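Local coordinates for protein endo-1,4-beta-xylanase (Pseudoalteromonas haloplanktis, PDB 1H12) that probably hydrolyses internal beta-1,4-xylosidic linkages in xylan, as a cold-adapted member of glycoside hydrolase family 8, at residues F191-P201 against T253-V263; G275-W283 against Q327-R337. One frame throughout, in Å; residues are numbered along the deposited sequence. Where two conformers were deposited one is given.

Interaction 1 of 2, residues F191-P201 against T253-V263; sequences FSPYIDNLTDP and TFLSRLDGSPV
N197 meets two neighbours in the facing loop, turning its backbone O toward R257 NH1 and its side-chain OD1 toward L258 N. With CG anti to the backbone N (chi1 -170°), the side chain carries OD1 to the second residue of the type I turn from R257 to G260, where it accepts from L258 N at 3.1 Å in a nearly straight bond tilted from the carbonyl plane. The arginine, bent at chi2, crosses the asparagine side chain at about a right angle. Its NH1 donates to N197 O over 2.9 Å; the oxygen lies in the guanidinium plane, whereas NH1 stands above the carbonyl plane. A water links the same NH1 to D196 O.

Next to this grip, T199 and S256 form a single antiparallel hydrogen-bonded pair, T199 N to S256 O at 2.9 Å and S256 N to T199 O at 3.0 Å. L255 puts CD2 over one face of the F191 ring, 3.9 Å from its centroid, while its CG lies over the F254 ring. The two phenylalanine rings meet obliquely, their planes 85° apart. L198 CD1 touches V263 CG2 at 3.7 Å. A polar group borders this cluster: D200 brings OD2 to the edge of the F254 ring, 3.6 Å from CE1, with carboxylate and ring planes 81° apart; its OD1 is bonded to S202 OG.

Two loops without regular secondary structure are thus joined by directional polar bonds at the exposed N197 end and by apolar contact around F254 and L255, which are buried, with one bridge setting the backbone register between them.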
loop_
_atom_site.group_PDB
_atom_site.type_symbol
_atom_site.label_atom_id
_atom_site.label_comp_id
_atom_site.label_asym_id
_atom_site.label_seq_id
_atom_site.Cartn_x
_atom_site.Cartn_y
_atom_site.Cartn_z
ATOM N N PHE A 191 -6.439 -8.635 -9.785
ATOM C CA PHE A 191 -5.478 -7.835 -10.504
ATOM C C PHE A 191 -6.114 -7.059 -11.636
ATOM O O PHE A 191 -5.757 -5.904 -11.882
ATOM C CB PHE A 191 -4.337 -8.721 -11.028
ATOM C CG PHE A 191 -3.290 -7.919 -11.760
ATOM C CD1 PHE A 191 -2.411 -7.129 -11.087
ATOM C CD2 PHE A 191 -3.205 -7.989 -13.145
ATOM C CE1 PHE A 191 -1.450 -6.422 -11.761
ATOM C CE2 PHE A 191 -2.277 -7.247 -13.818
ATOM C CZ PHE A 191 -1.385 -6.498 -13.124
ATOM N N SER A 192 -7.059 -7.681 -12.343
ATOM C CA SER A 192 -7.703 -7.067 -13.491
ATOM C C SER A 192 -9.152 -7.509 -13.617
ATOM O O SER A 192 -9.435 -8.693 -13.481
ATOM C CB SER A 192 -6.986 -7.475 -14.768
ATOM O OG SER A 192 -7.676 -7.027 -15.950
ATOM N N PRO A 193 -10.047 -6.609 -13.974
ATOM C CA PRO A 193 -11.405 -7.020 -14.349
ATOM C C PRO A 193 -11.455 -8.016 -15.503
ATOM O O PRO A 193 -12.458 -8.680 -15.690
ATOM C CB PRO A 193 -12.077 -5.709 -14.795
ATOM C CG PRO A 193 -11.376 -4.680 -14.006
ATOM C CD PRO A 193 -9.941 -5.134 -13.987
ATOM N N TYR A 194 -10.409 -8.052 -16.324
ATOM C CA TYR A 194 -10.394 -8.762 -17.606
ATOM C C TYR A 194 -9.713 -10.102 -17.551
ATOM O O TYR A 194 -9.645 -10.785 -18.581
ATOM C CB TYR A 194 -9.775 -7.901 -18.666
ATOM C CG TYR A 194 -10.442 -6.563 -18.840
ATOM C CD1 TYR A 194 -11.639 -6.415 -19.504
ATOM C CD2 TYR A 194 -9.913 -5.434 -18.231
ATOM C CE1 TYR A 194 -12.285 -5.224 -19.575
ATOM C CE2 TYR A 194 -10.539 -4.222 -18.291
ATOM C CZ TYR A 194 -11.726 -4.112 -18.981
ATOM O OH TYR A 194 -12.354 -2.884 -19.059
ATOM N N ILE A 195 -9.183 -10.497 -16.394
ATOM C CA ILE A 195 -8.462 -11.753 -16.244
ATOM C C ILE A 195 -8.964 -12.443 -14.998
ATOM O O ILE A 195 -9.069 -11.809 -13.950
ATOM C CB ILE A 195 -6.934 -11.540 -16.120
ATOM C CG1 ILE A 195 -6.408 -10.642 -17.218
ATOM C CG2 ILE A 195 -6.242 -12.888 -16.079
ATOM C CD1 ILE A 195 -4.949 -10.246 -17.035
ATOM N N ASP A 196 -9.354 -13.713 -15.105
ATOM C CA ASP A 196 -9.816 -14.469 -13.952
ATOM C C ASP A 196 -8.712 -15.327 -13.372
ATOM O O ASP A 196 -7.655 -15.495 -13.941
ATOM C CB ASP A 196 -11.041 -15.303 -14.365
ATOM C CG ASP A 196 -12.209 -14.486 -14.691
ATOM O OD1 ASP A 196 -12.331 -13.273 -14.389
ATOM O OD2 ASP A 196 -13.152 -15.052 -15.308
ATOM N N ASN A 197 -8.957 -15.820 -12.175
ATOM C CA ASN A 197 -7.973 -16.631 -11.435
ATOM C C ASN A 197 -6.674 -15.871 -11.302
ATOM O O ASN A 197 -5.595 -16.458 -11.478
ATOM C CB ASN A 197 -7.808 -17.990 -12.034
ATOM C CG ASN A 197 -7.007 -18.927 -11.171
ATOM O OD1 ASN A 197 -6.995 -18.797 -9.925
ATOM N ND2 ASN A 197 -6.384 -19.929 -11.777
ATOM N N LEU A 198 -6.732 -14.601 -10.928
ATOM C CA LEU A 198 -5.508 -13.803 -10.824
ATOM C C LEU A 198 -5.603 -12.739 -9.745
ATOM O O LEU A 198 -6.541 -11.894 -9.778
ATOM C CB LEU A 198 -5.173 -13.173 -12.161
ATOM C CG LEU A 198 -3.848 -12.438 -12.225
ATOM C CD1 LEU A 198 -2.710 -13.412 -12.024
ATOM C CD2 LEU A 198 -3.719 -11.667 -13.547
ATOM N N THR A 199 -4.689 -12.765 -8.826
ATOM C CA THR A 199 -4.584 -11.735 -7.825
ATOM C C THR A 199 -3.123 -11.267 -7.755
ATOM O O THR A 199 -2.242 -11.817 -8.399
ATOM C CB THR A 199 -5.166 -12.184 -6.493
ATOM O OG1 THR A 199 -5.329 -11.079 -5.593
ATOM C CG2 THR A 199 -4.309 -13.231 -5.795
ATOM N N ASP A 200 -2.910 -10.212 -6.990
ATOM C CA ASP A 200 -1.586 -9.608 -6.759
ATOM C C ASP A 200 -1.432 -9.603 -5.267
ATOM O O ASP A 200 -2.186 -8.900 -4.583
ATOM C CB ASP A 200 -1.583 -8.227 -7.392
ATOM C CG ASP A 200 -0.311 -7.456 -7.253
ATOM O OD1 ASP A 200 0.371 -7.530 -6.247
ATOM O OD2 ASP A 200 -0.001 -6.690 -8.262
ATOM N N PRO A 201 -0.559 -10.430 -4.697
ATOM C CA PRO A 201 -0.427 -10.502 -3.236
ATOM C C PRO A 201 -0.364 -9.172 -2.557
ATOM O O PRO A 201 -0.913 -9.027 -1.468
ATOM C CB PRO A 201 0.792 -11.414 -3.048
ATOM C CG PRO A 201 0.686 -12.377 -4.218
ATOM C CD PRO A 201 0.245 -11.480 -5.377
ATOM N N THR A 253 5.566 -13.008 -4.436
ATOM C CA THR A 253 5.709 -12.658 -5.839
ATOM C C THR A 253 4.687 -11.607 -6.281
ATOM O O THR A 253 3.700 -11.331 -5.595
ATOM C CB THR A 253 5.685 -13.884 -6.743
ATOM O OG1 THR A 253 4.384 -14.475 -6.782
ATOM C CG2 THR A 253 6.665 -14.935 -6.249
ATOM N N PHE A 254 4.952 -11.053 -7.446
ATOM C CA PHE A 254 4.114 -10.068 -8.109
ATOM C C PHE A 254 2.671 -10.545 -8.280
ATOM O O PHE A 254 1.721 -9.884 -7.883
ATOM C CB PHE A 254 4.792 -9.735 -9.453
ATOM C CG PHE A 254 4.001 -8.903 -10.405
ATOM C CD1 PHE A 254 3.082 -7.937 -10.002
ATOM C CD2 PHE A 254 4.190 -9.082 -11.776
ATOM C CE1 PHE A 254 2.370 -7.192 -10.958
ATOM C CE2 PHE A 254 3.490 -8.359 -12.724
ATOM C CZ PHE A 254 2.584 -7.434 -12.313
ATOM N N LEU A 255 2.509 -11.717 -8.916
ATOM C CA LEU A 255 1.215 -12.253 -9.257
ATOM C C LEU A 255 1.050 -13.659 -8.696
ATOM O O LEU A 255 2.010 -14.421 -8.569
ATOM C CB LEU A 255 1.005 -12.296 -10.783
ATOM C CG LEU A 255 0.933 -10.928 -11.447
ATOM C CD1 LEU A 255 0.889 -11.077 -12.948
ATOM C CD2 LEU A 255 -0.265 -10.115 -10.960
ATOM N N SER A 256 -0.211 -14.006 -8.384
ATOM C CA SER A 256 -0.564 -15.281 -7.839
ATOM C C SER A 256 -1.898 -15.750 -8.372
ATOM O O SER A 256 -2.810 -14.932 -8.634
ATOM C CB SER A 256 -0.689 -15.156 -6.294
ATOM O OG SER A 256 -1.029 -16.364 -5.643
ATOM N N ARG A 257 -2.075 -17.047 -8.469
ATOM C CA ARG A 257 -3.396 -17.618 -8.650
ATOM C C ARG A 257 -4.171 -17.559 -7.350
ATOM O O ARG A 257 -3.621 -17.245 -6.288
ATOM C CB ARG A 257 -3.279 -19.083 -9.162
ATOM C CG ARG A 257 -2.476 -19.156 -10.431
ATOM C CD ARG A 257 -3.106 -18.309 -11.496
ATOM N NE ARG A 257 -2.529 -18.509 -12.834
ATOM C CZ ARG A 257 -2.959 -17.894 -13.898
ATOM N NH1 ARG A 257 -3.962 -17.025 -13.815
ATOM N NH2 ARG A 257 -2.409 -18.100 -15.080
ATOM N N LEU A 258 -5.467 -17.879 -7.397
ATOM C CA LEU A 258 -6.324 -17.742 -6.218
ATOM C C LEU A 258 -6.053 -18.755 -5.147
ATOM O O LEU A 258 -6.462 -18.576 -4.030
ATOM C CB LEU A 258 -7.779 -17.680 -6.641
ATOM C CG LEU A 258 -8.167 -16.541 -7.547
ATOM C CD1 LEU A 258 -9.671 -16.447 -7.651
ATOM C CD2 LEU A 258 -7.592 -15.226 -7.267
ATOM N N ASP A 259 -5.286 -19.813 -5.467
ATOM C CA ASP A 259 -4.823 -20.794 -4.496
ATOM C C ASP A 259 -3.474 -20.409 -3.862
ATOM O O ASP A 259 -2.903 -21.204 -3.095
ATOM C CB ASP A 259 -4.806 -22.189 -5.073
ATOM C CG ASP A 259 -3.764 -22.375 -6.086
ATOM O OD1 ASP A 259 -3.047 -21.429 -6.511
ATOM O OD2 ASP A 259 -3.630 -23.511 -6.626
ATOM N N GLY A 260 -2.932 -19.259 -4.223
ATOM C CA GLY A 260 -1.654 -18.787 -3.734
ATOM C C GLY A 260 -0.468 -19.155 -4.583
ATOM O O GLY A 260 0.664 -18.751 -4.265
ATOM N N SER A 261 -0.656 -19.919 -5.647
ATOM C CA SER A 261 0.455 -20.334 -6.465
ATOM C C SER A 261 1.030 -19.151 -7.237
ATOM O O SER A 261 0.294 -18.488 -7.975
ATOM C CB SER A 261 0.008 -21.374 -7.527
ATOM O OG SER A 261 -0.466 -22.541 -6.919
ATOM N N PRO A 262 2.325 -18.873 -7.142
ATOM C CA PRO A 262 2.907 -17.847 -8.015
ATOM C C PRO A 262 2.580 -18.093 -9.466
ATOM O O PRO A 262 2.658 -19.230 -9.949
ATOM C CB PRO A 262 4.399 -17.941 -7.728
ATOM C CG PRO A 262 4.457 -18.455 -6.303
ATOM C CD PRO A 262 3.327 -19.443 -6.213
ATOM N N VAL A 263 2.332 -17.023 -10.200
ATOM C CA VAL A 263 2.212 -17.083 -11.626
ATOM C C VAL A 263 3.617 -17.141 -12.212
ATOM O O VAL A 263 4.466 -16.356 -11.858
ATOM C CB VAL A 263 1.473 -15.863 -12.147
ATOM C CG1 VAL A 263 1.594 -15.723 -13.659
ATOM C CG2 VAL A 263 0.030 -15.894 -11.721
HETATM O O HOH W 1 -6.093 -16.625 -15.868
HETATM O O HOH W 2 -6.392 -20.907 -8.173
HETATM O O HOH W 3 2.539 -8.831 -5.034
#

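Interaction 2 of 2, residues G275-W283 against Q327-R337; sequences GQWYEFDAW and QVYSYGGAQNR. With XYP (beta-D-xylopyranose), chain B.
A small three-stranded antiparallel sheet, with strand 277-278 on one edge and the hairpin 329-330/333-334 beside it, brings Y278 against Y329 and ends next to the xylose-binding pocket. Y278 and Y329 are its hydrogen-bonded pair: Y278 N donates to Y329 O at 2.9 Å, and Y329 N returns a bond to Y278 O at 3.0 Å. Y278 CD2 packs near the edge of the Y329 ring, and the Y278 hydroxyl is bonded to Q344.

The W277 indole is covered on one face by V328 and Q335. A chi1 of 178° turns V328 CG1 to the indole, in a CH-pi contact 3.9 Å from the centroid of the six-membered ring, and leaves CG2 facing F280; Q335 CG lies over the same indole face. R337 approaches differently: the edge of the indole at CH2 points into the face of the guanidinium, 3.6 Å from NH2, the two planes being 84° apart.

The hairpin turns through a type I' beta turn from S330 to G333, and Q276 meets it there. Its CG rests over the Y331 ring, 4.1 Å from the centroid, while NE2 gives a long, bent bond to S330 OG at 3.3 Å. OE1 accepts from G265 N. A water bridges Q276 O and Y331 N.

At the opposite end W283 NE1 gives a straight bond (171°) to Q327 O at 2.9 Å, in the indole plane and on a lone pair of the carbonyl. The Q327 side chain then runs obliquely past W283 CZ2 to border the bound beta-D-xylopyranose, in a pocket completed by G341, E342, Y378 and N382.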
loop_
_atom_site.group_PDB
_atom_site.type_symbol
_atom_site.label_atom_id
_atom_site.label_comp_id
_atom_site.label_asym_id
_atom_site.label_seq_id
_atom_site.Cartn_x
_atom_site.Cartn_y
_atom_site.Cartn_z
ATOM N N GLY A 275 5.509 -13.065 -13.580
ATOM C CA GLY A 275 4.674 -13.163 -12.392
ATOM C C GLY A 275 5.341 -13.605 -11.115
ATOM O O GLY A 275 4.886 -13.255 -10.027
ATOM N N GLN A 276 6.441 -14.335 -11.267
ATOM C CA GLN A 276 7.111 -14.930 -10.114
ATOM C C GLN A 276 8.196 -14.042 -9.581
ATOM O O GLN A 276 8.880 -14.407 -8.604
ATOM C CB GLN A 276 7.673 -16.333 -10.411
ATOM C CG GLN A 276 9.009 -16.383 -11.155
ATOM C CD GLN A 276 8.958 -16.097 -12.598
ATOM O OE1 GLN A 276 7.874 -15.897 -13.179
ATOM N NE2 GLN A 276 10.097 -16.138 -13.256
ATOM N N TRP A 277 8.389 -12.866 -10.153
ATOM C CA TRP A 277 9.369 -11.965 -9.567
ATOM C C TRP A 277 8.871 -11.384 -8.259
ATOM O O TRP A 277 7.720 -10.983 -8.136
ATOM C CB TRP A 277 9.619 -10.766 -10.507
ATOM C CG TRP A 277 10.530 -11.051 -11.645
ATOM C CD1 TRP A 277 10.966 -12.260 -12.082
ATOM C CD2 TRP A 277 11.174 -10.083 -12.469
ATOM N NE1 TRP A 277 11.839 -12.090 -13.132
ATOM C CE2 TRP A 277 11.994 -10.767 -13.357
ATOM C CE3 TRP A 277 11.122 -8.724 -12.532
ATOM C CZ2 TRP A 277 12.798 -10.129 -14.298
ATOM C CZ3 TRP A 277 11.952 -8.069 -13.469
ATOM C CH2 TRP A 277 12.758 -8.815 -14.311
ATOM N N TYR A 278 9.795 -11.323 -7.288
ATOM C CA TYR A 278 9.695 -10.403 -6.183
ATOM C C TYR A 278 10.182 -9.092 -6.731
ATOM O O TYR A 278 11.383 -8.918 -7.005
ATOM C CB TYR A 278 10.534 -10.885 -4.994
ATOM C CG TYR A 278 10.740 -9.878 -3.897
ATOM C CD1 TYR A 278 9.839 -9.726 -2.873
ATOM C CD2 TYR A 278 11.837 -9.052 -3.900
ATOM C CE1 TYR A 278 10.064 -8.795 -1.853
ATOM C CE2 TYR A 278 12.068 -8.147 -2.914
ATOM C CZ TYR A 278 11.196 -8.008 -1.868
ATOM O OH TYR A 278 11.466 -7.086 -0.873
ATOM N N GLU A 279 9.272 -8.170 -6.966
ATOM C CA GLU A 279 9.559 -6.884 -7.576
ATOM C C GLU A 279 8.841 -5.792 -6.787
ATOM O O GLU A 279 8.524 -5.948 -5.610
ATOM C CB GLU A 279 9.280 -6.924 -9.091
ATOM C CG GLU A 279 7.924 -7.440 -9.478
ATOM C CD GLU A 279 6.775 -6.825 -8.691
ATOM O OE1 GLU A 279 6.172 -5.806 -9.116
ATOM O OE2 GLU A 279 6.532 -7.369 -7.573
ATOM N N PHE A 280 8.601 -4.643 -7.410
ATOM C CA PHE A 280 8.105 -3.484 -6.711
ATOM C C PHE A 280 6.786 -3.712 -5.984
ATOM O O PHE A 280 6.664 -3.295 -4.845
ATOM C CB PHE A 280 8.032 -2.323 -7.710
ATOM C CG PHE A 280 9.359 -2.242 -8.534
ATOM C CD1 PHE A 280 10.493 -1.729 -7.924
ATOM C CD2 PHE A 280 9.514 -2.886 -9.807
ATOM C CE1 PHE A 280 11.732 -1.705 -8.591
ATOM C CE2 PHE A 280 10.756 -2.849 -10.435
ATOM C CZ PHE A 280 11.832 -2.266 -9.822
ATOM N N ASP A 281 5.806 -4.344 -6.622
ATOM C CA ASP A 281 4.578 -4.645 -5.926
ATOM C C ASP A 281 4.857 -5.571 -4.730
ATOM O O ASP A 281 4.392 -5.337 -3.619
ATOM C CB ASP A 281 3.531 -5.298 -6.822
ATOM C CG ASP A 281 2.632 -4.347 -7.546
ATOM O OD1 ASP A 281 2.859 -3.088 -7.434
ATOM O OD2 ASP A 281 1.663 -4.765 -8.198
ATOM N N ALA A 282 5.610 -6.637 -4.994
ATOM C CA ALA A 282 5.861 -7.645 -3.981
ATOM C C ALA A 282 6.506 -7.099 -2.749
ATOM O O ALA A 282 6.323 -7.652 -1.657
ATOM C CB ALA A 282 6.636 -8.801 -4.565
ATOM N N TRP A 283 7.276 -6.020 -2.852
ATOM C CA TRP A 283 7.864 -5.377 -1.692
ATOM C C TRP A 283 6.833 -5.165 -0.586
ATOM O O TRP A 283 7.167 -5.225 0.596
ATOM C CB TRP A 283 8.429 -3.995 -1.971
ATOM C CG TRP A 283 9.609 -3.870 -2.893
ATOM C CD1 TRP A 283 10.338 -4.851 -3.517
ATOM C CD2 TRP A 283 10.179 -2.629 -3.304
ATOM N NE1 TRP A 283 11.315 -4.273 -4.272
ATOM C CE2 TRP A 283 11.221 -2.910 -4.166
ATOM C CE3 TRP A 283 9.896 -1.290 -3.005
ATOM C CZ2 TRP A 283 11.956 -1.896 -4.743
ATOM C CZ3 TRP A 283 10.616 -0.306 -3.554
ATOM C CH2 TRP A 283 11.624 -0.599 -4.435
ATOM N N GLN A 327 16.503 -5.042 -5.302
ATOM C CA GLN A 327 15.108 -4.714 -5.514
ATOM C C GLN A 327 14.300 -5.799 -6.166
ATOM O O GLN A 327 13.058 -5.805 -5.989
ATOM C CB GLN A 327 15.023 -3.440 -6.379
ATOM C CG GLN A 327 15.546 -2.214 -5.627
ATOM C CD GLN A 327 15.256 -0.872 -6.283
ATOM O OE1 GLN A 327 14.984 -0.773 -7.457
ATOM N NE2 GLN A 327 15.287 0.168 -5.473
ATOM N N VAL A 328 14.915 -6.678 -6.923
ATOM C CA VAL A 328 14.200 -7.695 -7.691
ATOM C C VAL A 328 14.902 -9.054 -7.598
ATOM O O VAL A 328 16.111 -9.186 -7.878
ATOM C CB VAL A 328 14.041 -7.317 -9.151
ATOM C CG1 VAL A 328 13.325 -8.412 -9.943
ATOM C CG2 VAL A 328 13.306 -6.012 -9.322
ATOM N N TYR A 329 14.172 -10.050 -7.162
ATOM C CA TYR A 329 14.642 -11.466 -7.127
ATOM C C TYR A 329 13.671 -12.315 -7.903
ATOM O O TYR A 329 12.475 -12.049 -7.933
ATOM C CB TYR A 329 14.765 -11.989 -5.680
ATOM C CG TYR A 329 15.946 -11.379 -4.960
ATOM C CD1 TYR A 329 15.846 -10.173 -4.295
ATOM C CD2 TYR A 329 17.158 -12.010 -4.983
ATOM C CE1 TYR A 329 16.954 -9.600 -3.702
ATOM C CE2 TYR A 329 18.295 -11.422 -4.416
ATOM C CZ TYR A 329 18.188 -10.213 -3.795
ATOM O OH TYR A 329 19.292 -9.561 -3.248
ATOM N N SER A 330 14.168 -13.421 -8.481
ATOM C CA SER A 330 13.323 -14.414 -9.120
ATOM C C SER A 330 13.892 -15.780 -8.785
ATOM O O SER A 330 15.084 -16.023 -8.995
ATOM C CB SER A 330 13.327 -14.237 -10.640
ATOM O OG SER A 330 12.451 -15.151 -11.235
ATOM N N TYR A 331 13.095 -16.646 -8.195
ATOM C CA TYR A 331 13.574 -17.954 -7.764
ATOM C C TYR A 331 14.794 -17.857 -6.866
ATOM O O TYR A 331 15.714 -18.700 -6.933
ATOM C CB TYR A 331 13.833 -18.858 -8.945
ATOM C CG TYR A 331 12.648 -19.193 -9.805
ATOM C CD1 TYR A 331 11.547 -19.846 -9.309
ATOM C CD2 TYR A 331 12.628 -18.866 -11.141
ATOM C CE1 TYR A 331 10.511 -20.249 -10.155
ATOM C CE2 TYR A 331 11.586 -19.230 -11.982
ATOM C CZ TYR A 331 10.550 -19.906 -11.473
ATOM O OH TYR A 331 9.511 -20.358 -12.276
ATOM N N GLY A 332 14.832 -16.811 -6.027
ATOM C CA GLY A 332 15.948 -16.621 -5.131
ATOM C C GLY A 332 17.208 -16.001 -5.745
ATOM O O GLY A 332 18.184 -15.822 -5.050
ATOM N N GLY A 333 17.155 -15.671 -7.009
ATOM C CA GLY A 333 18.282 -15.103 -7.738
ATOM C C GLY A 333 18.149 -13.636 -8.017
ATOM O O GLY A 333 17.101 -13.187 -8.497
ATOM N N ALA A 334 19.184 -12.866 -7.726
ATOM C CA ALA A 334 19.164 -11.432 -7.957
ATOM C C ALA A 334 19.061 -11.154 -9.424
ATOM O O ALA A 334 19.759 -11.764 -10.248
ATOM C CB ALA A 334 20.439 -10.843 -7.418
ATOM N N GLN A 335 18.220 -10.184 -9.787
ATOM C CA GLN A 335 18.009 -9.800 -11.172
ATOM C C GLN A 335 18.772 -8.552 -11.605
ATOM O O GLN A 335 18.547 -8.069 -12.703
ATOM C CB GLN A 335 16.530 -9.697 -11.485
ATOM C CG GLN A 335 15.773 -10.978 -11.280
ATOM C CD GLN A 335 16.288 -12.111 -12.129
ATOM O OE1 GLN A 335 16.210 -12.064 -13.364
ATOM N NE2 GLN A 335 16.796 -13.155 -11.486
ATOM N N ASN A 336 19.680 -8.054 -10.784
ATOM C CA ASN A 336 20.539 -6.918 -11.140
ATOM C C ASN A 336 19.738 -5.645 -11.445
ATOM O O ASN A 336 20.075 -4.874 -12.336
ATOM C CB ASN A 336 21.502 -7.286 -12.260
ATOM C CG ASN A 336 22.670 -6.365 -12.321
ATOM O OD1 ASN A 336 23.113 -5.766 -11.298
ATOM N ND2 ASN A 336 23.201 -6.175 -13.571
ATOM N N ARG A 337 18.711 -5.394 -10.654
ATOM C CA ARG A 337 17.870 -4.187 -10.746
ATOM C C ARG A 337 18.102 -3.208 -9.619
ATOM O O ARG A 337 17.203 -2.426 -9.272
ATOM C CB ARG A 337 16.396 -4.571 -10.868
ATOM C CG ARG A 337 16.088 -5.459 -12.042
ATOM C CD ARG A 337 16.379 -4.790 -13.315
ATOM N NE ARG A 337 15.959 -5.613 -14.445
ATOM C CZ ARG A 337 14.800 -5.533 -15.043
ATOM N NH1 ARG A 337 13.801 -4.726 -14.514
ATOM N NH2 ARG A 337 14.660 -6.339 -16.135
HETATM O O1 XYP B . 17.737 6.510 -5.412
HETATM C C1 XYP B . 17.652 5.231 -6.066
HETATM C C2 XYP B . 16.504 4.518 -5.563
HETATM C C3 XYP B . 16.279 3.190 -6.185
HETATM C C4 XYP B . 16.571 3.253 -7.693
HETATM C C5 XYP B . 17.856 4.004 -7.992
HETATM O O2 XYP B . 16.472 4.377 -4.141
HETATM O O3 XYP B . 14.980 2.688 -5.878
HETATM O O4 XYP B . 16.542 1.993 -8.309
HETATM O O5 XYP B . 17.797 5.290 -7.365
HETATM O O HOH W 4 10.232 -16.372 -7.322
#

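Overall arrangement
Followed from the N terminus, the chain leaves strand 188-189, passes through 191-201, builds helices 206-215 and 219-243, and returns at 253-263, where interaction 1 closes the loop. Only then does 275-283 begin interaction 2, closed by 327-337 after helices 283-296 and 300-318. The contacts are therefore in series, neither nested nor crossed, within the family 8 domain, an (alpha/alpha)6 barrel. They nevertheless adjoin: backbone hydrogen bonds of F254 with W277 and L255 with G275 join 253-263 to 275-283. Separately, two carboxylates approach closely between 191-201 and 275-283, D200 OD2 lying 2.5 Å from D281 OD2. The loop after strand 188-189 and the loop after helix 219-243 are thus linked to the small sheet, which leads to Q327 of the xylose pocket.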